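Local coordinates for protein phosphoribosylformylglycinamidine synthase 2 (Thermus thermophilus, PDB 3VIU) that belongs to the PurM-like AIR synthase-related proteins, as a synthase subunit with two N-terminal and two C-terminal domains of that family, and binds ADP and magnesium, at residues Arg188-Leu193 with Ala273-Leu278; Ser267-Leu272 with Arg307-Pro312; Gly279-Leu284 with Val334-Pro339. All blocks are in the same frame, centred on the assembly; numbering follows the deposited sequence.

Contacts 2 and 3, and segment 273-278 of contact 1, belong to the first AIR synthase-related C-terminal domain; 188-193 is the loop leading to its strand 196-201. Contact 2 lays the middle of helix 264-275 on strand 307-312, contact 1 closes the helix end with that loop, and contact 3 pairs strands 279-283 and 331-338 in the same sheet. Contacts 1 and 2, centres about 9 Å apart, share Leu272, whose CD1 is 3.3 Å from Ser189 O. Ser192 O and Thr337 OG1, 2.8 Å apart, probably hydrogen-bond contact 1 to contact 3. Leu269 CD1 lies 3.7 Å from Leu282 CD2, joining contacts 2 and 3. Lys275 and Ser268 side chains come within about 7 and 8 Å of ADP.

Contact 1. Residues Arg188-Leu193 with Ala273-Leu278; sequences RSRASL and AHKSGL
Ser276 OG accepts the backbone N-H of Ala191 at 2.9 Å, a bent bond with an angle of 130° at the hydrogen. This is where the loop between strands 172-182 and 196-201 sits down on the end of helix 264-275. With chi1 at -59°, the Ser276 hydroxyl turns beside its own backbone N, where it also hydrogen-bonds the carbonyl of Leu272 one turn back; one oxygen thus joins the last helical turn to the loop. Ser276 CB closes up to 3.3 Å from Ala191 O, and the Ala191 methyl lies 3.8 Å from Ser276 OG, making this the tight part of the contact. Next to it, Gly277 takes a positive phi and, with Leu278, sends bonds back into the last turn, a Schellman motif. The chain then brings Leu278 against the loop, its CD2 3.7 Å from Leu193 N.

The exposed Leu193 side chain touches more loosely, its CB 4.1 Å from Leu278 CD2, although the backbone is closer. The other flank, at Arg190 and Lys275, is partly exposed. There Arg190 folds back at chi2, and the two side chains cross at about a right angle. The backbone Lys275 O lies over one face of the guanidinium, 3.4 Å from Arg190 NE but at a poor angle for bonding. Arg190 NH1 bonds weakly to Ser189 O and forms a salt bridge with Glu67, a residue of the ADP pocket. The chemistry therefore divides: a shared serine hydroxyl fastens loop to helix end, while the arginine's charge is answered from the pocket, which probably eases its closeness to Lys275.

Contact 2. Residues Ser267-Leu272 with Arg307-Pro312; sequences SSLSEL and RMVLVP
With chi1 of 171°, Leu272 sends CG opposite its backbone N and reaches out from the helix to strand 307-312, where CD2 settles 3.7 Å from Val311 CG2 and 4.1 Å from Val309 CG1. Val309, at chi1 167°, spreads its two methyls across the facing helix: CG1 is offered to both leucines, and CG2 to Ser268 and Leu269. Leu269 starts out alongside the strand and swings its CD2 in over the fork of Val309, 4.0 Å from CG1 and 4.1 Å from CG2. The leucine and valine branches meet at a slant, methyl against methyl, and Val309 fits among three helix side chains.

Helix 264-275 here packs on one face of the mixed sheet of the C-terminal domain, where strand 307-312 runs antiparallel between 254-259 and 196-201; the helix runs roughly along the strand. The two short axes are 9.8 Å apart at their closest and cross at -28°. Val309 and Val311, two apart on the strand, face the helix, while Leu310 between them points to the other side of the sheet and packs on helix 317-326.

Ser268 brings a polar group to this apolar layer, yet it touches the strand through carbon: its CB is 4.0 Å from Val309 CG2. Its hydroxyl hydrogen-bonds the carbonyl of Asp259, a residue of the ADP pocket, with a weaker bond to Gly264 O. On one side of the strand, Val309 and Val311 also pack against Ile197 of strand 196-201.

Contact 3. Residues Gly279-Leu284 with Val334-Pro339; sequences GVELHL and VARTIP
The Glu281 carboxylate lies at the edge of the Arg336 guanidinium, where Arg336 NH1 forms a salt bridge with Glu281 OE1 at 2.7 Å, although the two planes are turned 67° apart. Over one face of the guanidinium sits Ile338 CG2, 3.2 Å above the plane and offset toward the rim. Extended beyond CG, Glu281 reaches across to the arginine, which bends back at chi3 to meet it; the other carboxylate oxygen, OE2, has a salt bridge to Arg344, so the acid is held between two arginines. The His283 ring turns an edge toward the Val334 carbonyl and Ala335 CA.

These groups project from an antiparallel ladder. Gly279-Ile338 and Glu281-Arg336 are hydrogen-bonded pairs; Val280-Thr337 and Leu282-Ala335 are non-hydrogen-bonded ones. Glu281 N donates to Arg336 O at 2.9 Å, nearly straight, and His283 N to Val334 O at 3.0 Å. Having no side chain, Gly279 leaves its backbone to Ile338, whose CG1 packs 3.6 Å from Gly279 O. On the side of Val280 and Leu282, Val280 CG2 rests 3.8 Å from Ala335 CB, and Leu282 lies side by side with Val334.

Val334 and Ala335 form a classic beta bulge against Ile197 of strand 196-201. On its other edge strand 279-283 pairs with strand 342-347, while Val280 and Leu282 pack against Leu269 of helix 264-275, and Leu282 also meets Leu300 of helix 296-301.

Contact 1. Residues Arg188-Leu193 with Ala273-Leu278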
loop_
_atom_site.group_PDB
_atom_site.type_symbol
_atom_site.label_atom_id
_atom_site.label_comp_id
_atom_site.label_asym_id
_atom_site.label_seq_id
_atom_site.Cartn_x
_atom_site.Cartn_y
_atom_site.Cartn_z
ATOM N N ARG A 188 -19.737 -4.286 7.786
ATOM C CA ARG A 188 -19.561 -3.387 6.650
ATOM C C ARG A 188 -20.278 -2.052 6.875
ATOM O O ARG A 188 -20.465 -1.615 8.011
ATOM C CB ARG A 188 -20.084 -4.053 5.367
ATOM C CG ARG A 188 -21.531 -4.539 5.453
ATOM C CD ARG A 188 -21.658 -5.776 6.336
ATOM N NE ARG A 188 -22.992 -5.911 6.917
ATOM C CZ ARG A 188 -24.098 -6.178 6.228
ATOM N NH1 ARG A 188 -24.042 -6.345 4.912
ATOM N NH2 ARG A 188 -25.264 -6.278 6.856
ATOM N N SER A 189 -20.674 -1.407 5.785
ATOM C CA SER A 189 -21.360 -0.125 5.860
ATOM C C SER A 189 -22.828 -0.295 5.473
ATOM O O SER A 189 -23.262 0.181 4.422
ATOM C CB SER A 189 -20.678 0.878 4.920
ATOM O OG SER A 189 -21.212 2.182 5.067
ATOM N N ARG A 190 -23.585 -0.982 6.324
ATOM C CA ARG A 190 -25.000 -1.209 6.072
ATOM C C ARG A 190 -25.882 -0.672 7.191
ATOM O O ARG A 190 -25.454 -0.557 8.340
ATOM C CB ARG A 190 -25.269 -2.699 5.886
ATOM C CG ARG A 190 -24.653 -3.286 4.631
ATOM C CD ARG A 190 -25.328 -2.768 3.369
ATOM N NE ARG A 190 -24.735 -3.348 2.165
ATOM C CZ ARG A 190 -23.471 -3.164 1.784
ATOM N NH1 ARG A 190 -22.652 -2.412 2.508
ATOM N NH2 ARG A 190 -23.025 -3.737 0.672
ATOM N N ALA A 191 -27.120 -0.345 6.842
ATOM C CA ALA A 191 -28.081 0.180 7.800
ATOM C C ALA A 191 -29.485 -0.241 7.387
ATOM O O ALA A 191 -29.819 -0.224 6.203
ATOM C CB ALA A 191 -27.984 1.701 7.853
ATOM N N SER A 192 -30.306 -0.627 8.357
ATOM C CA SER A 192 -31.676 -1.042 8.065
ATOM C C SER A 192 -32.613 0.146 8.211
ATOM O O SER A 192 -32.243 1.186 8.754
ATOM C CB SER A 192 -32.114 -2.178 8.997
ATOM O OG SER A 192 -32.001 -1.801 10.359
ATOM N N LEU A 193 -33.832 -0.002 7.720
ATOM C CA LEU A 193 -34.781 1.092 7.797
ATOM C C LEU A 193 -35.252 1.369 9.217
ATOM O O LEU A 193 -35.467 0.448 9.996
ATOM C CB LEU A 193 -35.979 0.808 6.896
ATOM C CG LEU A 193 -36.993 1.946 6.794
ATOM C CD1 LEU A 193 -36.279 3.283 6.558
ATOM C CD2 LEU A 193 -37.959 1.626 5.671
ATOM N N ALA A 273 -26.010 5.303 3.084
ATOM C CA ALA A 273 -27.396 5.257 2.651
ATOM C C ALA A 273 -27.533 4.553 1.304
ATOM O O ALA A 273 -28.394 3.690 1.121
ATOM C CB ALA A 273 -27.952 6.663 2.556
ATOM N N HIS A 274 -26.673 4.926 0.367
ATOM C CA HIS A 274 -26.701 4.351 -0.967
ATOM C C HIS A 274 -26.495 2.829 -0.988
ATOM O O HIS A 274 -27.224 2.109 -1.676
ATOM C CB HIS A 274 -25.646 5.035 -1.831
ATOM C CG HIS A 274 -25.699 4.637 -3.271
ATOM N ND1 HIS A 274 -26.791 4.894 -4.072
ATOM C CD2 HIS A 274 -24.805 3.981 -4.047
ATOM C CE1 HIS A 274 -26.567 4.412 -5.281
ATOM N NE2 HIS A 274 -25.370 3.853 -5.293
ATOM N N LYS A 275 -25.510 2.344 -0.235
ATOM C CA LYS A 275 -25.221 0.911 -0.168
ATOM C C LYS A 275 -26.340 0.155 0.532
ATOM O O LYS A 275 -26.480 -1.054 0.360
ATOM C CB LYS A 275 -23.910 0.651 0.590
ATOM C CG LYS A 275 -22.689 1.358 0.014
ATOM C CD LYS A 275 -21.400 0.912 0.693
ATOM C CE LYS A 275 -20.237 1.835 0.333
ATOM N NZ LYS A 275 -20.186 2.121 -1.126
ATOM N N SER A 276 -27.128 0.871 1.326
ATOM C CA SER A 276 -28.223 0.256 2.070
ATOM C C SER A 276 -29.542 0.302 1.306
ATOM O O SER A 276 -30.557 -0.217 1.770
ATOM C CB SER A 276 -28.389 0.950 3.425
ATOM O OG SER A 276 -27.205 0.862 4.196
ATOM N N GLY A 277 -29.526 0.943 0.143
ATOM C CA GLY A 277 -30.725 1.032 -0.668
ATOM C C GLY A 277 -31.815 1.920 -0.108
ATOM O O GLY A 277 -32.978 1.787 -0.476
ATOM N N LEU A 278 -31.450 2.818 0.794
ATOM C CA LEU A 278 -32.419 3.737 1.384
ATOM C C LEU A 278 -31.761 5.099 1.556
ATOM O O LEU A 278 -30.658 5.324 1.055
ATOM C CB LEU A 278 -32.933 3.197 2.730
ATOM C CG LEU A 278 -31.893 2.616 3.687
ATOM C CD1 LEU A 278 -30.948 3.733 4.119
ATOM C CD2 LEU A 278 -32.578 1.960 4.894
#

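Contact 2. Residues Ser267-Leu272 with Arg307-Pro312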
loop_
_atom_site.group_PDB
_atom_site.type_symbol
_atom_site.label_atom_id
_atom_site.label_comp_id
_atom_site.label_asym_id
_atom_site.label_seq_id
_atom_site.Cartn_x
_atom_site.Cartn_y
_atom_site.Cartn_z
ATOM N N SER A 267 -20.119 12.357 2.520
ATOM C CA SER A 267 -19.718 11.072 1.938
ATOM C C SER A 267 -20.005 9.877 2.850
ATOM O O SER A 267 -20.331 8.791 2.376
ATOM C CB SER A 267 -18.230 11.091 1.578
ATOM O OG SER A 267 -17.429 11.285 2.734
ATOM N N SER A 268 -19.886 10.071 4.156
ATOM C CA SER A 268 -20.143 8.990 5.092
ATOM C C SER A 268 -21.571 8.486 5.007
ATOM O O SER A 268 -21.803 7.308 4.741
ATOM C CB SER A 268 -19.865 9.443 6.528
ATOM O OG SER A 268 -18.477 9.497 6.788
ATOM N N LEU A 269 -22.523 9.389 5.225
ATOM C CA LEU A 269 -23.947 9.044 5.216
ATOM C C LEU A 269 -24.534 8.678 3.854
ATOM O O LEU A 269 -25.223 7.669 3.728
ATOM C CB LEU A 269 -24.755 10.183 5.841
ATOM C CG LEU A 269 -24.219 10.618 7.213
ATOM C CD1 LEU A 269 -25.073 11.741 7.766
ATOM C CD2 LEU A 269 -24.199 9.435 8.166
ATOM N N SER A 270 -24.267 9.491 2.839
ATOM C CA SER A 270 -24.796 9.214 1.510
ATOM C C SER A 270 -24.284 7.862 1.024
ATOM O O SER A 270 -25.019 7.090 0.406
ATOM C CB SER A 270 -24.384 10.312 0.527
ATOM O OG SER A 270 -22.990 10.277 0.286
ATOM N N GLU A 271 -23.019 7.581 1.310
ATOM C CA GLU A 271 -22.419 6.315 0.917
ATOM C C GLU A 271 -23.158 5.217 1.675
ATOM O O GLU A 271 -23.666 4.264 1.082
ATOM C CB GLU A 271 -20.943 6.303 1.301
ATOM C CG GLU A 271 -20.035 5.531 0.365
ATOM C CD GLU A 271 -18.562 5.769 0.681
ATOM O OE1 GLU A 271 -17.990 5.026 1.515
ATOM O OE2 GLU A 271 -17.986 6.719 0.106
ATOM N N LEU A 272 -23.218 5.370 2.995
ATOM C CA LEU A 272 -23.894 4.408 3.856
ATOM C C LEU A 272 -25.339 4.203 3.416
ATOM O O LEU A 272 -25.829 3.071 3.370
ATOM C CB LEU A 272 -23.857 4.887 5.311
ATOM C CG LEU A 272 -24.686 4.118 6.341
ATOM C CD1 LEU A 272 -24.400 2.623 6.251
ATOM C CD2 LEU A 272 -24.366 4.646 7.733
ATOM N N ARG A 307 -13.351 11.074 13.430
ATOM C CA ARG A 307 -14.807 11.117 13.531
ATOM C C ARG A 307 -15.320 9.780 13.005
ATOM O O ARG A 307 -14.770 9.226 12.050
ATOM C CB ARG A 307 -15.384 12.279 12.724
ATOM C CG ARG A 307 -15.239 13.627 13.406
ATOM C CD ARG A 307 -15.946 14.687 12.599
ATOM N NE ARG A 307 -15.428 14.737 11.236
ATOM C CZ ARG A 307 -16.009 15.394 10.237
ATOM N NH1 ARG A 307 -17.137 16.063 10.444
ATOM N NH2 ARG A 307 -15.464 15.372 9.030
HETATM N N MSE A 308 -16.375 9.269 13.630
HETATM C CA MSE A 308 -16.910 7.968 13.257
HETATM C C MSE A 308 -18.442 7.919 13.261
HETATM O O MSE A 308 -19.096 8.484 14.139
HETATM C CB MSE A 308 -16.363 6.922 14.238
HETATM C CG MSE A 308 -16.338 5.497 13.725
HETATM SE SE MSE A 308 -14.853 5.198 12.499
HETATM C CE MSE A 308 -13.568 4.428 13.739
ATOM N N VAL A 309 -19.002 7.227 12.274
ATOM C CA VAL A 309 -20.444 7.049 12.159
ATOM C C VAL A 309 -20.780 5.602 12.552
ATOM O O VAL A 309 -20.132 4.668 12.078
ATOM C CB VAL A 309 -20.916 7.295 10.705
ATOM C CG1 VAL A 309 -22.340 6.814 10.525
ATOM C CG2 VAL A 309 -20.829 8.776 10.379
ATOM N N LEU A 310 -21.770 5.415 13.424
ATOM C CA LEU A 310 -22.158 4.065 13.832
ATOM C C LEU A 310 -23.674 3.869 13.835
ATOM O O LEU A 310 -24.426 4.757 14.234
ATOM C CB LEU A 310 -21.589 3.726 15.215
ATOM C CG LEU A 310 -20.072 3.858 15.377
ATOM C CD1 LEU A 310 -19.741 5.288 15.741
ATOM C CD2 LEU A 310 -19.573 2.927 16.454
ATOM N N VAL A 311 -24.108 2.695 13.387
ATOM C CA VAL A 311 -25.526 2.357 13.314
ATOM C C VAL A 311 -25.797 1.200 14.254
ATOM O O VAL A 311 -25.479 0.049 13.946
ATOM C CB VAL A 311 -25.925 1.914 11.883
ATOM C CG1 VAL A 311 -27.422 1.637 11.813
ATOM C CG2 VAL A 311 -25.524 2.981 10.874
ATOM N N PRO A 312 -26.385 1.487 15.422
ATOM C CA PRO A 312 -26.675 0.412 16.374
ATOM C C PRO A 312 -27.812 -0.477 15.890
ATOM O O PRO A 312 -28.741 -0.006 15.226
ATOM C CB PRO A 312 -27.044 1.165 17.649
ATOM C CG PRO A 312 -27.722 2.407 17.111
ATOM C CD PRO A 312 -26.821 2.799 15.942
#

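Contact 3. Residues Gly279-Leu284 with Val334-Pro339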
loop_
_atom_site.group_PDB
_atom_site.type_symbol
_atom_site.label_atom_id
_atom_site.label_comp_id
_atom_site.label_asym_id
_atom_site.label_seq_id
_atom_site.Cartn_x
_atom_site.Cartn_y
_atom_site.Cartn_z
ATOM N N GLY A 279 -32.433 6.003 2.259
ATOM C CA GLY A 279 -31.876 7.325 2.455
ATOM C C GLY A 279 -31.590 7.655 3.903
ATOM O O GLY A 279 -31.909 6.887 4.811
ATOM N N VAL A 280 -30.980 8.811 4.123
ATOM C CA VAL A 280 -30.654 9.241 5.470
ATOM C C VAL A 280 -31.006 10.708 5.713
ATOM O O VAL A 280 -30.748 11.571 4.876
ATOM C CB VAL A 280 -29.153 9.013 5.763
ATOM C CG1 VAL A 280 -28.334 9.539 4.613
ATOM C CG2 VAL A 280 -28.748 9.717 7.063
ATOM N N GLU A 281 -31.615 10.974 6.862
ATOM C CA GLU A 281 -31.988 12.326 7.244
ATOM C C GLU A 281 -30.953 12.769 8.275
ATOM O O GLU A 281 -30.813 12.142 9.331
ATOM C CB GLU A 281 -33.387 12.335 7.873
ATOM C CG GLU A 281 -33.918 13.722 8.255
ATOM C CD GLU A 281 -35.324 13.675 8.870
ATOM O OE1 GLU A 281 -35.451 13.542 10.113
ATOM O OE2 GLU A 281 -36.299 13.758 8.099
ATOM N N LEU A 282 -30.220 13.834 7.970
ATOM C CA LEU A 282 -29.201 14.340 8.885
ATOM C C LEU A 282 -29.673 15.606 9.596
ATOM O O LEU A 282 -30.129 16.557 8.967
ATOM C CB LEU A 282 -27.895 14.621 8.119
ATOM C CG LEU A 282 -26.730 15.307 8.852
ATOM C CD1 LEU A 282 -26.344 14.538 10.110
ATOM C CD2 LEU A 282 -25.538 15.404 7.908
ATOM N N HIS A 283 -29.576 15.598 10.917
ATOM C CA HIS A 283 -29.969 16.744 11.724
ATOM C C HIS A 283 -28.673 17.432 12.134
ATOM O O HIS A 283 -28.071 17.075 13.142
ATOM C CB HIS A 283 -30.727 16.272 12.963
ATOM C CG HIS A 283 -32.029 15.595 12.659
ATOM N ND1 HIS A 283 -33.215 16.285 12.524
ATOM C CD2 HIS A 283 -32.332 14.288 12.462
ATOM C CE1 HIS A 283 -34.190 15.434 12.259
ATOM N NE2 HIS A 283 -33.682 14.216 12.215
ATOM N N LEU A 284 -28.235 18.408 11.349
ATOM C CA LEU A 284 -26.988 19.094 11.652
ATOM C C LEU A 284 -26.940 19.730 13.025
ATOM O O LEU A 284 -25.859 19.888 13.590
ATOM C CB LEU A 284 -26.672 20.154 10.588
ATOM C CG LEU A 284 -26.158 19.585 9.260
ATOM C CD1 LEU A 284 -25.937 20.717 8.257
ATOM C CD2 LEU A 284 -24.866 18.799 9.504
ATOM N N VAL A 334 -27.281 11.379 15.507
ATOM C CA VAL A 334 -27.178 12.563 14.662
ATOM C C VAL A 334 -28.061 12.501 13.402
ATOM O O VAL A 334 -28.338 13.531 12.772
ATOM C CB VAL A 334 -25.676 12.773 14.276
ATOM C CG1 VAL A 334 -25.468 12.606 12.785
ATOM C CG2 VAL A 334 -25.196 14.113 14.765
ATOM N N ALA A 335 -28.503 11.296 13.047
ATOM C CA ALA A 335 -29.345 11.098 11.865
ATOM C C ALA A 335 -30.154 9.806 11.966
ATOM O O ALA A 335 -30.018 9.054 12.924
ATOM C CB ALA A 335 -28.480 11.078 10.592
ATOM N N ARG A 336 -30.999 9.558 10.973
ATOM C CA ARG A 336 -31.827 8.358 10.958
ATOM C C ARG A 336 -32.067 7.925 9.519
ATOM O O ARG A 336 -31.970 8.736 8.600
ATOM C CB ARG A 336 -33.175 8.632 11.631
ATOM C CG ARG A 336 -33.962 9.757 10.968
ATOM C CD ARG A 336 -35.304 9.984 11.647
ATOM N NE ARG A 336 -36.401 9.392 10.892
ATOM C CZ ARG A 336 -37.080 10.023 9.942
ATOM N NH1 ARG A 336 -36.784 11.276 9.626
ATOM N NH2 ARG A 336 -38.051 9.392 9.302
ATOM N N THR A 337 -32.380 6.650 9.325
ATOM C CA THR A 337 -32.643 6.151 7.984
ATOM C C THR A 337 -34.107 6.365 7.628
ATOM O O THR A 337 -34.981 6.301 8.492
ATOM C CB THR A 337 -32.317 4.641 7.853
ATOM O OG1 THR A 337 -33.018 3.903 8.866
ATOM C CG2 THR A 337 -30.820 4.406 7.985
ATOM N N ILE A 338 -34.357 6.633 6.351
ATOM C CA ILE A 338 -35.703 6.843 5.839
ATOM C C ILE A 338 -35.832 6.000 4.572
ATOM O O ILE A 338 -34.830 5.642 3.960
ATOM C CB ILE A 338 -35.959 8.339 5.502
ATOM C CG1 ILE A 338 -34.920 8.843 4.507
ATOM C CG2 ILE A 338 -35.909 9.185 6.769
ATOM C CD1 ILE A 338 -35.130 10.292 4.105
ATOM N N PRO A 339 -37.065 5.662 4.166
ATOM C CA PRO A 339 -37.282 4.852 2.960
ATOM C C PRO A 339 -37.006 5.580 1.640
ATOM O O PRO A 339 -36.642 4.956 0.643
ATOM C CB PRO A 339 -38.737 4.413 3.101
ATOM C CG PRO A 339 -39.364 5.577 3.804
ATOM C CD PRO A 339 -38.336 5.905 4.872
#